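Local coordinates for nucleoside diphosphate kinase family protein (PDB 3JS9) that probably catalyses transfer of the terminal phosphate from nucleoside triphosphates to nucleoside diphosphates, with magnesium as cofactor, at residues E28-K31 with R32-K36. Residues are numbered along the deposited sequence; the frame is centred on the assembly and turned at random. Where two conformers were deposited one is given.
Sequences EILK and RFEMK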
loop_
_atom_site.group_PDB
_atom_site.type_symbol
_atom_site.label_atom_id
_atom_site.label_comp_id
_atom_site.label_asym_id
_atom_site.label_seq_id
_atom_site.Cartn_x
_atom_site.Cartn_y
_atom_site.Cartn_z
ATOM N N GLU A 28 -5.392 8.290 4.734
ATOM C CA GLU A 28 -4.282 8.379 3.813
ATOM C C GLU A 28 -3.419 9.611 4.078
ATOM O O GLU A 28 -2.199 9.527 4.081
ATOM C CB GLU A 28 -4.836 8.416 2.391
ATOM C CG GLU A 28 -3.824 8.550 1.267
ATOM C CD GLU A 28 -2.833 7.387 1.180
ATOM O OE1 GLU A 28 -3.191 6.254 1.515
ATOM O OE2 GLU A 28 -1.677 7.604 0.780
ATOM N N ILE A 29 -4.055 10.757 4.300
ATOM C CA ILE A 29 -3.342 12.005 4.461
ATOM C C ILE A 29 -2.623 11.995 5.808
ATOM O O ILE A 29 -1.401 12.288 5.875
ATOM C CB ILE A 29 -4.301 13.240 4.308
ATOM C CG1 ILE A 29 -4.743 13.435 2.823
ATOM C CG2 ILE A 29 -3.680 14.509 4.886
ATOM C CD1 ILE A 29 -6.104 14.242 2.648
ATOM N N LEU A 30 -3.349 11.637 6.875
ATOM C CA LEU A 30 -2.742 11.535 8.198
ATOM C C LEU A 30 -1.493 10.633 8.125
ATOM O O LEU A 30 -0.404 11.003 8.553
ATOM C CB LEU A 30 -3.764 11.011 9.217
ATOM C CG LEU A 30 -3.545 11.329 10.720
ATOM C CD1 LEU A 30 -4.796 11.027 11.497
ATOM C CD2 LEU A 30 -2.325 10.639 11.403
ATOM N N LYS A 31 -1.668 9.454 7.534
ATOM C CA LYS A 31 -0.621 8.449 7.431
ATOM C C LYS A 31 0.612 8.999 6.687
ATOM O O LYS A 31 1.760 8.725 7.074
ATOM C CB LYS A 31 -1.220 7.226 6.755
ATOM C CG LYS A 31 -0.272 6.033 6.508
ATOM C CD LYS A 31 -1.137 4.826 6.042
ATOM C CE LYS A 31 -0.348 3.804 5.166
ATOM N NZ LYS A 31 0.610 3.012 6.006
ATOM N N ARG A 32 0.392 9.811 5.650
ATOM C CA ARG A 32 1.534 10.379 4.922
ATOM C C ARG A 32 2.297 11.321 5.807
ATOM O O ARG A 32 3.529 11.307 5.785
ATOM C CB ARG A 32 1.112 11.101 3.638
ATOM C CG ARG A 32 0.786 10.166 2.480
ATOM C CD ARG A 32 0.069 10.900 1.402
ATOM N NE ARG A 32 -0.358 9.994 0.353
ATOM C CZ ARG A 32 0.006 10.090 -0.929
ATOM N NH1 ARG A 32 -0.469 9.205 -1.788
ATOM N NH2 ARG A 32 0.779 11.095 -1.354
ATOM N N PHE A 33 1.605 12.120 6.614
ATOM C CA PHE A 33 2.314 12.970 7.573
ATOM C C PHE A 33 3.040 12.176 8.673
ATOM O O PHE A 33 4.179 12.508 9.047
ATOM C CB PHE A 33 1.393 14.053 8.139
ATOM C CG PHE A 33 1.321 15.282 7.255
ATOM C CD1 PHE A 33 2.200 16.338 7.444
ATOM C CD2 PHE A 33 0.435 15.332 6.177
ATOM C CE1 PHE A 33 2.156 17.437 6.621
ATOM C CE2 PHE A 33 0.381 16.431 5.338
ATOM C CZ PHE A 33 1.241 17.473 5.549
ATOM N N GLU A 34 2.383 11.121 9.162
ATOM C CA GLU A 34 2.931 10.269 10.189
ATOM C C GLU A 34 4.190 9.567 9.667
ATOM O O GLU A 34 5.205 9.558 10.370
ATOM C CB GLU A 34 1.856 9.275 10.656
ATOM C CG GLU A 34 1.943 8.753 12.077
ATOM C CD GLU A 34 0.695 7.916 12.436
ATOM O OE1 GLU A 34 -0.131 7.629 11.528
ATOM O OE2 GLU A 34 0.539 7.520 13.623
ATOM N N MET A 35 4.139 9.007 8.447
ATOM C CA MET A 35 5.328 8.311 7.943
ATOM C C MET A 35 6.485 9.278 7.701
ATOM O O MET A 35 7.624 8.872 7.842
ATOM C CB MET A 35 5.030 7.512 6.680
ATOM C CG MET A 35 4.009 6.424 6.872
ATOM S SD MET A 35 4.630 5.154 7.964
ATOM C CE MET A 35 4.039 5.782 9.545
ATOM N N LYS A 36 6.195 10.545 7.382
ATOM C CA LYS A 36 7.216 11.520 7.117
ATOM C C LYS A 36 8.042 11.783 8.344
ATOM O O LYS A 36 9.219 12.142 8.235
ATOM C CB LYS A 36 6.588 12.830 6.644
ATOM C CG LYS A 36 7.581 13.946 6.371
ATOM C CD LYS A 36 8.507 13.637 5.129
ATOM C CE LYS A 36 9.322 14.859 4.706
ATOM N NZ LYS A 36 10.234 14.584 3.550
#
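Glu28 and Arg32 form an i to i+4 salt bridge along helix 26-36 of the nucleoside diphosphate kinase fold. Glu28 OE2 receives Arg32 NE at 2.8 Å, with an N-H...O angle of 162°. The oxygen uses its anti lone pair and lies at the guanidinium edge, near its plane. The carboxylate and guanidinium planes are turned 73° apart. Arg32 NH1 adds a weak bond to the same oxygen and makes a second salt bridge, to Asp112. The guanidinium is gripped by two acids, which probably fixes its rotation. Glu28 bends at chi2 (62°), which carries its carboxylate forward toward Arg32. Glu28 OE1 forms a salt bridge with Lys31 of a neighbouring subunit, and Lys31 NZ of this chain pairs with Glu28 of that subunit.

Four alpha-helical backbone bonds run beneath, from Arg32 N to Glu28 O through Met35 N to Lys31 O. Ile29 CG2 lies 4.4 Å from Phe33 CD2, a loose apolar contact. Leu30 CD2 packs 3.7 Å from Glu34 OE1; both Glu34 oxygens accept backbone N-H groups of that subunit.

Phe33 stacks on Trp83 of strand 78-85, and Leu30 packs on the same strand. Ile29 and Arg32 pack on helix 109-113, and Phe33 touches helix 88-96.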